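Local coordinates for DUF4875 domain-containing protein (Desulfovibrio piger, PDB 4LG3) that is of unknown function, a member of the DUF4875 family built on a mixed beta sheet with a helix packed against it, at residues L33-Q36 / Y42-R45; A62-Y67 / A96-D101. One frame throughout, in Å; residues are numbered along the deposited sequence.

Overall arrangement
Both contacts build on the same mixed beta sheet of a domain whose role is unknown. Contact 1 closes a beta hairpin at the surface, where 42-45 turns back along the end of strand 26-36. The chain then runs into helix 53-71, and contact 2 packs that helix on strand 92-98. Strand 75-81 lies between, pairing with 26-36 on one edge and with 92-98 on the other. The contact centres are about 22 Å apart and the nearest atoms about 9 Å, so the two do not touch. The sulfate of contact 2, probably picked up from the crystallisation solution, is held by Arg65, Tyr98 and Trp113.

Contact 1: L33-Q36 / Y42-R45; sequences LVEQ and YIAR
Glu35 and Ile43 form an antiparallel hydrogen-bonded pair, Glu35 N giving to Ile43 O at 3.0 Å and Ile43 N to Glu35 O at 2.9 Å. A third backbone bond runs from Arg45 N to Leu33 O, also 2.9 Å. Close CA-H...O contacts flank them, from Val34 CA to Ile43 O and from Tyr42 CA to Glu35 O. The two strands form a beta hairpin, 42-44 pairing with the end of strand 26-36 in the mixed sheet; the short segments run at 139°, well twisted from exact antiparallel.

On the Gln36 and Tyr42 face the side chains point the same way. Gln36 CG sits over one face of the Tyr42 ring, 3.6 Å from its centroid, in a CH-pi contact displaced toward the rim, and the amide lies 6° from parallel to the ring. Val34 CG2 approaches the ring edge instead, 3.8 Å from Tyr42 CD2. On the other face, Glu35 CG lies 3.9 Å from Ile43 CG1. Arg45 CB packs on Leu33 CB at 3.9 Å, and Glu35 OE2 comes within 3.5 Å of Arg45 CA.

Polar ends reach further. Glu35 OE2 accepts from Arg46 N, while a water bridges Val34 O and Arg45 NH1, the same nitrogen that also bonds Gln8 OE1.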
ATOM      1  N   LEU A  33      -4.396   1.267  -6.101  1.00 39.33           N
ATOM      2  CA  LEU A  33      -5.389   0.656  -6.964  1.00 40.02           C
ATOM      3  C   LEU A  33      -6.181   1.735  -7.655  1.00 45.07           C
ATOM      4  O   LEU A  33      -6.579   2.715  -7.009  1.00 46.13           O
ATOM      5  CB  LEU A  33      -6.336  -0.264  -6.193  1.00 40.46           C
ATOM      6  CG  LEU A  33      -5.747  -1.488  -5.528  1.00 43.93           C
ATOM      7  CD1 LEU A  33      -6.842  -2.278  -4.853  1.00 44.71           C
ATOM      8  CD2 LEU A  33      -4.929  -2.352  -6.517  1.00 42.06           C
ATOM      9  N   VAL A  34      -6.424   1.563  -8.959  1.00 40.12           N
ATOM     10  CA  VAL A  34      -7.198   2.530  -9.740  1.00 39.87           C
ATOM     11  C   VAL A  34      -8.360   1.863 -10.467  1.00 45.15           C
ATOM     12  O   VAL A  34      -8.414   0.637 -10.616  1.00 44.28           O
ATOM     13  CB  VAL A  34      -6.335   3.345 -10.743  1.00 42.51           C
ATOM     14  CG1 VAL A  34      -5.276   4.171 -10.011  1.00 41.55           C
ATOM     15  CG2 VAL A  34      -5.709   2.448 -11.813  1.00 41.36           C
ATOM     16  N   GLU A  35      -9.297   2.693 -10.928  1.00 44.28           N
ATOM     17  CA  GLU A  35     -10.414   2.240 -11.768  1.00 45.66           C
ATOM     18  C   GLU A  35     -10.790   3.339 -12.734  1.00 49.53           C
ATOM     19  O   GLU A  35     -10.414   4.483 -12.514  1.00 46.78           O
ATOM     20  CB  GLU A  35     -11.626   1.801 -10.919  1.00 47.40           C
ATOM     21  CG  GLU A  35     -12.306   2.926 -10.162  1.00 54.95           C
ATOM     22  CD  GLU A  35     -13.448   2.473  -9.282  1.00 75.13           C
ATOM     23  OE1 GLU A  35     -14.289   1.677  -9.755  1.00 78.78           O
ATOM     24  OE2 GLU A  35     -13.505   2.919  -8.116  1.00 73.61           O
ATOM     25  N   GLN A  36     -11.561   3.013 -13.774  1.00 51.63           N
ATOM     26  CA  GLN A  36     -12.110   4.006 -14.717  1.00 53.21           C
ATOM     27  C   GLN A  36     -13.437   4.528 -14.224  1.00 59.34           C
ATOM     28  O   GLN A  36     -14.284   3.723 -13.811  1.00 56.32           O
ATOM     29  CB  GLN A  36     -12.362   3.401 -16.095  1.00 56.16           C
ATOM     30  CG  GLN A  36     -11.158   2.892 -16.813  1.00 69.09           C
ATOM     31  CD  GLN A  36     -11.511   2.639 -18.251  1.00 82.00           C
ATOM     32  OE1 GLN A  36     -11.637   3.571 -19.056  1.00 73.84           O
ATOM     33  NE2 GLN A  36     -11.714   1.375 -18.600  1.00 74.87           N
ATOM     34  N   TYR A  42      -9.168   7.653 -15.089  1.00 57.66           N
ATOM     35  CA  TYR A  42      -8.719   6.775 -14.014  1.00 53.49           C
ATOM     36  C   TYR A  42      -8.650   7.557 -12.723  1.00 56.48           C
ATOM     37  O   TYR A  42      -8.219   8.718 -12.694  1.00 57.73           O
ATOM     38  CB  TYR A  42      -7.409   6.073 -14.346  1.00 51.25           C
ATOM     39  CG  TYR A  42      -7.601   4.952 -15.348  1.00 51.42           C
ATOM     40  CD1 TYR A  42      -7.824   5.225 -16.702  1.00 53.49           C
ATOM     41  CD2 TYR A  42      -7.535   3.613 -14.952  1.00 50.05           C
ATOM     42  CE1 TYR A  42      -7.975   4.192 -17.634  1.00 53.21           C
ATOM     43  CE2 TYR A  42      -7.695   2.573 -15.877  1.00 51.30           C
ATOM     44  CZ  TYR A  42      -7.914   2.870 -17.214  1.00 57.13           C
ATOM     45  OH  TYR A  42      -8.120   1.842 -18.092  1.00 55.96           O
ATOM     46  N   ILE A  43      -9.210   6.956 -11.681  1.00 49.90           N
ATOM     47  CA  ILE A  43      -9.292   7.527 -10.345  1.00 48.21           C
ATOM     48  C   ILE A  43      -8.817   6.500  -9.341  1.00 49.20           C
ATOM     49  O   ILE A  43      -8.778   5.305  -9.655  1.00 49.00           O
ATOM     50  CB  ILE A  43     -10.754   7.991 -10.024  1.00 52.38           C
ATOM     51  CG1 ILE A  43     -11.760   6.815 -10.125  1.00 52.55           C
ATOM     52  CG2 ILE A  43     -11.179   9.209 -10.880  1.00 54.69           C
ATOM     53  CD1 ILE A  43     -13.078   7.023  -9.508  1.00 49.79           C
ATOM     54  N   ALA A  44      -8.511   6.951  -8.124  1.00 43.02           N
ATOM     55  CA  ALA A  44      -8.212   6.049  -7.017  1.00 41.26           C
ATOM     56  C   ALA A  44      -9.440   5.171  -6.796  1.00 46.93           C
ATOM     57  O   ALA A  44     -10.556   5.688  -6.850  1.00 50.72           O
ATOM     58  CB  ALA A  44      -7.899   6.853  -5.770  1.00 41.24           C
ATOM     59  N   ARG A  45      -9.257   3.853  -6.676  1.00 43.05           N
ATOM     60  CA  ARG A  45     -10.353   2.897  -6.523  1.00 43.83           C
ATOM     61  C   ARG A  45     -11.215   3.269  -5.301  1.00 49.51           C
ATOM     62  O   ARG A  45     -10.710   3.367  -4.184  1.00 48.78           O
ATOM     63  CB  ARG A  45      -9.812   1.466  -6.418  1.00 40.69           C
ATOM     64  CG  ARG A  45     -10.927   0.450  -6.421  1.00 51.37           C
ATOM     65  CD  ARG A  45     -10.474  -0.826  -7.017  1.00 53.74           C
ATOM     66  NE  ARG A  45     -11.535  -1.821  -6.984  1.00 57.41           N
ATOM     67  CZ  ARG A  45     -11.374  -3.072  -7.392  1.00 69.63           C
ATOM     68  NH1 ARG A  45     -10.200  -3.476  -7.874  1.00 53.60           N
ATOM     69  NH2 ARG A  45     -12.378  -3.937  -7.309  1.00 57.99           N
TER
HETATM   70  O   HOH W   1      -7.887  -1.657  -9.002  1.00 48.39           O

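Contact 2: A62-Y67 / A96-D101; sequences AAARYY and ATYAPD. With SO4 (sulfate ion), chain D.
Ala64 and Arg65, neighbours on helix 53-71, meet Tyr98 at the end of strand 92-98, a helix-on-sheet packing in which the helix lies over one face of the mixed sheet. The contact is small, burying 187 Å², and three side chains carry it. Ala64 and Tyr98 point at each other, and their CB atoms touch at 3.7 Å. Tyr98 CG lies anti to the backbone N (chi1 -178°), which lays the ring alongside Arg65, Tyr98 CE2 being 3.9 Å from Arg65 CA; Ala64 O lies near the plane of the ring at its edge, 3.8 Å from CD2.

Arg65 starts off to one side of this contact, but its chain is extended from CG to NE and crosses the tyrosine at about a right angle. CG passes 4.0 Å from Tyr98 CE2. The guanidinium plane is turned 66° from the ring, and with Arg65 CZ 5.5 Å from the ring centroid any cation-pi attraction is weak. Pro100 CD lies over the centre of one ring face, while Trp113, on strand 113-118, stacks with Tyr98 and also touches Ala64 and Arg65.

A sulfate ion bridges the two polar ends, Arg65 NH1 and Tyr98 OH, which lie 3.7 Å apart without a hydrogen bond between them. Its sulfur lies in the guanidinium plane, at the edge. Arg65 NH1 gives weak hydrogen bonds to O1 and O3, and NH2 a longer weak one to O3; Trp113 NE1 is also hydrogen-bonded to the ion. The anion's negative charge probably helps hold the guanidinium here. Tyr98 binds a different oxygen: its OH donates to sulfate O2 at 2.7 Å, and that oxygen lies in the plane of the ring, at its edge.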
ATOM      1  N   ALA A  62       3.071  -8.553  -9.760  1.00 40.58           N
ATOM      2  CA  ALA A  62       3.079  -8.072 -11.152  1.00 40.46           C
ATOM      3  C   ALA A  62       3.789  -6.740 -11.285  1.00 45.53           C
ATOM      4  O   ALA A  62       4.501  -6.549 -12.260  1.00 45.74           O
ATOM      5  CB  ALA A  62       1.663  -7.944 -11.681  1.00 41.49           C
ATOM      6  N   ALA A  63       3.609  -5.815 -10.312  1.00 41.80           N
ATOM      7  CA  ALA A  63       4.281  -4.528 -10.329  1.00 39.47           C
ATOM      8  C   ALA A  63       5.795  -4.735 -10.155  1.00 44.49           C
ATOM      9  O   ALA A  63       6.569  -4.152 -10.915  1.00 45.62           O
ATOM     10  CB  ALA A  63       3.720  -3.637  -9.240  1.00 38.86           C
ATOM     11  N   ALA A  64       6.210  -5.616  -9.213  1.00 41.20           N
ATOM     12  CA  ALA A  64       7.636  -5.936  -8.952  1.00 41.38           C
ATOM     13  C   ALA A  64       8.331  -6.456 -10.221  1.00 45.61           C
ATOM     14  O   ALA A  64       9.385  -5.949 -10.580  1.00 46.80           O
ATOM     15  CB  ALA A  64       7.766  -6.950  -7.818  1.00 41.90           C
ATOM     16  N   ARG A  65       7.711  -7.415 -10.910  1.00 41.26           N
ATOM     17  CA  ARG A  65       8.175  -8.015 -12.153  1.00 41.73           C
ATOM     18  C   ARG A  65       8.282  -6.984 -13.266  1.00 44.11           C
ATOM     19  O   ARG A  65       9.294  -6.968 -13.970  1.00 45.50           O
ATOM     20  CB  ARG A  65       7.242  -9.134 -12.578  1.00 41.41           C
ATOM     21  CG  ARG A  65       7.278 -10.315 -11.642  1.00 47.81           C
ATOM     22  CD  ARG A  65       6.677 -11.494 -12.362  1.00 58.27           C
ATOM     23  NE  ARG A  65       6.281 -12.570 -11.458  1.00 52.66           N
ATOM     24  CZ  ARG A  65       7.071 -13.572 -11.115  1.00 63.30           C
ATOM     25  NH1 ARG A  65       8.317 -13.626 -11.566  1.00 59.29           N
ATOM     26  NH2 ARG A  65       6.628 -14.524 -10.315  1.00 58.19           N
ATOM     27  N   TYR A  66       7.298  -6.084 -13.365  1.00 39.25           N
ATOM     28  CA  TYR A  66       7.267  -4.996 -14.346  1.00 39.49           C
ATOM     29  C   TYR A  66       8.448  -4.039 -14.150  1.00 43.51           C
ATOM     30  O   TYR A  66       9.192  -3.808 -15.091  1.00 45.72           O
ATOM     31  CB  TYR A  66       5.922  -4.208 -14.313  1.00 40.50           C
ATOM     32  CG  TYR A  66       5.997  -2.886 -15.071  1.00 42.24           C
ATOM     33  CD1 TYR A  66       6.160  -2.859 -16.463  1.00 45.36           C
ATOM     34  CD2 TYR A  66       6.015  -1.668 -14.389  1.00 40.54           C
ATOM     35  CE1 TYR A  66       6.337  -1.654 -17.148  1.00 44.19           C
ATOM     36  CE2 TYR A  66       6.182  -0.462 -15.065  1.00 41.47           C
ATOM     37  CZ  TYR A  66       6.354  -0.460 -16.441  1.00 50.64           C
ATOM     38  OH  TYR A  66       6.519   0.737 -17.091  1.00 52.25           O
ATOM     39  N   TYR A  67       8.636  -3.520 -12.941  1.00 38.43           N
ATOM     40  CA  TYR A  67       9.680  -2.561 -12.642  1.00 38.29           C
ATOM     41  C   TYR A  67      11.073  -3.146 -12.747  1.00 46.56           C
ATOM     42  O   TYR A  67      11.978  -2.424 -13.163  1.00 47.75           O
ATOM     43  CB  TYR A  67       9.450  -1.893 -11.277  1.00 37.50           C
ATOM     44  CG  TYR A  67       8.398  -0.812 -11.361  1.00 38.74           C
ATOM     45  CD1 TYR A  67       8.677   0.415 -11.963  1.00 40.54           C
ATOM     46  CD2 TYR A  67       7.108  -1.032 -10.891  1.00 39.12           C
ATOM     47  CE1 TYR A  67       7.704   1.407 -12.061  1.00 40.69           C
ATOM     48  CE2 TYR A  67       6.113  -0.064 -11.028  1.00 39.48           C
ATOM     49  CZ  TYR A  67       6.428   1.165 -11.582  1.00 45.66           C
ATOM     50  OH  TYR A  67       5.488   2.156 -11.624  1.00 42.69           O
ATOM     51  N   ALA A  96       5.894  -6.438  -1.427  1.00 40.55           N
ATOM     52  CA  ALA A  96       6.715  -7.480  -2.036  1.00 40.61           C
ATOM     53  C   ALA A  96       8.050  -6.915  -2.482  1.00 43.48           C
ATOM     54  O   ALA A  96       8.107  -5.835  -3.079  1.00 41.55           O
ATOM     55  CB  ALA A  96       5.990  -8.120  -3.230  1.00 41.41           C
ATOM     56  N   THR A  97       9.126  -7.654  -2.190  1.00 40.08           N
ATOM     57  CA  THR A  97      10.471  -7.342  -2.638  1.00 38.77           C
ATOM     58  C   THR A  97      10.913  -8.513  -3.553  1.00 42.81           C
ATOM     59  O   THR A  97      10.786  -9.677  -3.201  1.00 42.41           O
ATOM     60  CB  THR A  97      11.402  -7.027  -1.465  1.00 47.45           C
ATOM     61  OG1 THR A  97      10.893  -5.868  -0.756  1.00 50.78           O
ATOM     62  CG2 THR A  97      12.830  -6.761  -1.928  1.00 45.34           C
ATOM     63  N   TYR A  98      11.397  -8.166  -4.729  1.00 39.98           N
ATOM     64  CA  TYR A  98      11.824  -9.056  -5.795  1.00 39.99           C
ATOM     65  C   TYR A  98      13.274  -8.811  -6.199  1.00 44.72           C
ATOM     66  O   TYR A  98      13.638  -7.680  -6.540  1.00 46.30           O
ATOM     67  CB  TYR A  98      10.906  -8.826  -7.002  1.00 39.97           C
ATOM     68  CG  TYR A  98      11.164  -9.696  -8.221  1.00 42.39           C
ATOM     69  CD1 TYR A  98      11.486 -11.049  -8.088  1.00 45.01           C
ATOM     70  CD2 TYR A  98      10.982  -9.191  -9.508  1.00 42.20           C
ATOM     71  CE1 TYR A  98      11.651 -11.867  -9.205  1.00 46.41           C
ATOM     72  CE2 TYR A  98      11.147 -10.000 -10.634  1.00 44.11           C
ATOM     73  CZ  TYR A  98      11.500 -11.334 -10.476  1.00 53.81           C
ATOM     74  OH  TYR A  98      11.660 -12.152 -11.564  1.00 56.83           O
ATOM     75  N   ALA A  99      14.091  -9.875  -6.155  1.00 41.11           N
ATOM     76  CA  ALA A  99      15.498  -9.914  -6.567  1.00 41.26           C
ATOM     77  C   ALA A  99      15.628 -11.016  -7.636  1.00 48.17           C
ATOM     78  O   ALA A  99      15.879 -12.169  -7.281  1.00 49.33           O
ATOM     79  CB  ALA A  99      16.395 -10.177  -5.371  1.00 41.85           C
ATOM     80  N   PRO A 100      15.375 -10.692  -8.939  1.00 44.11           N
ATOM     81  CA  PRO A 100      15.373 -11.736  -9.988  1.00 46.19           C
ATOM     82  C   PRO A 100      16.562 -12.714  -9.984  1.00 54.12           C
ATOM     83  O   PRO A 100      16.364 -13.880 -10.303  1.00 56.36           O
ATOM     84  CB  PRO A 100      15.353 -10.938 -11.309  1.00 46.64           C
ATOM     85  CG  PRO A 100      14.811  -9.626 -10.971  1.00 48.05           C
ATOM     86  CD  PRO A 100      14.997  -9.374  -9.493  1.00 43.50           C
ATOM     87  N   ASP A 101      17.770 -12.256  -9.633  1.00 51.50           N
ATOM     88  CA  ASP A 101      18.973 -13.097  -9.636  1.00 53.79           C
ATOM     89  C   ASP A 101      19.098 -14.005  -8.362  1.00 59.69           C
ATOM     90  O   ASP A 101      20.063 -14.764  -8.255  1.00 63.54           O
ATOM     91  CB  ASP A 101      20.252 -12.237  -9.829  1.00 55.27           C
ATOM     92  CG  ASP A 101      20.686 -11.351  -8.660  1.00 56.71           C
ATOM     93  OD1 ASP A 101      19.982 -11.331  -7.626  1.00 52.90           O
ATOM     94  OD2 ASP A 101      21.707 -10.650  -8.802  1.00 62.68           O
TER
HETATM   95  S   SO4 D 301      10.749 -15.840 -10.625  1.00 92.42           S
HETATM   96  O1  SO4 D 301      10.040 -16.112 -11.884  1.00 93.95           O
HETATM   97  O2  SO4 D 301      11.693 -14.743 -10.853  1.00 91.99           O
HETATM   98  O3  SO4 D 301       9.768 -15.515  -9.571  1.00 90.94           O
HETATM   99  O4  SO4 D 301      11.498 -17.030 -10.219  1.00 93.50           O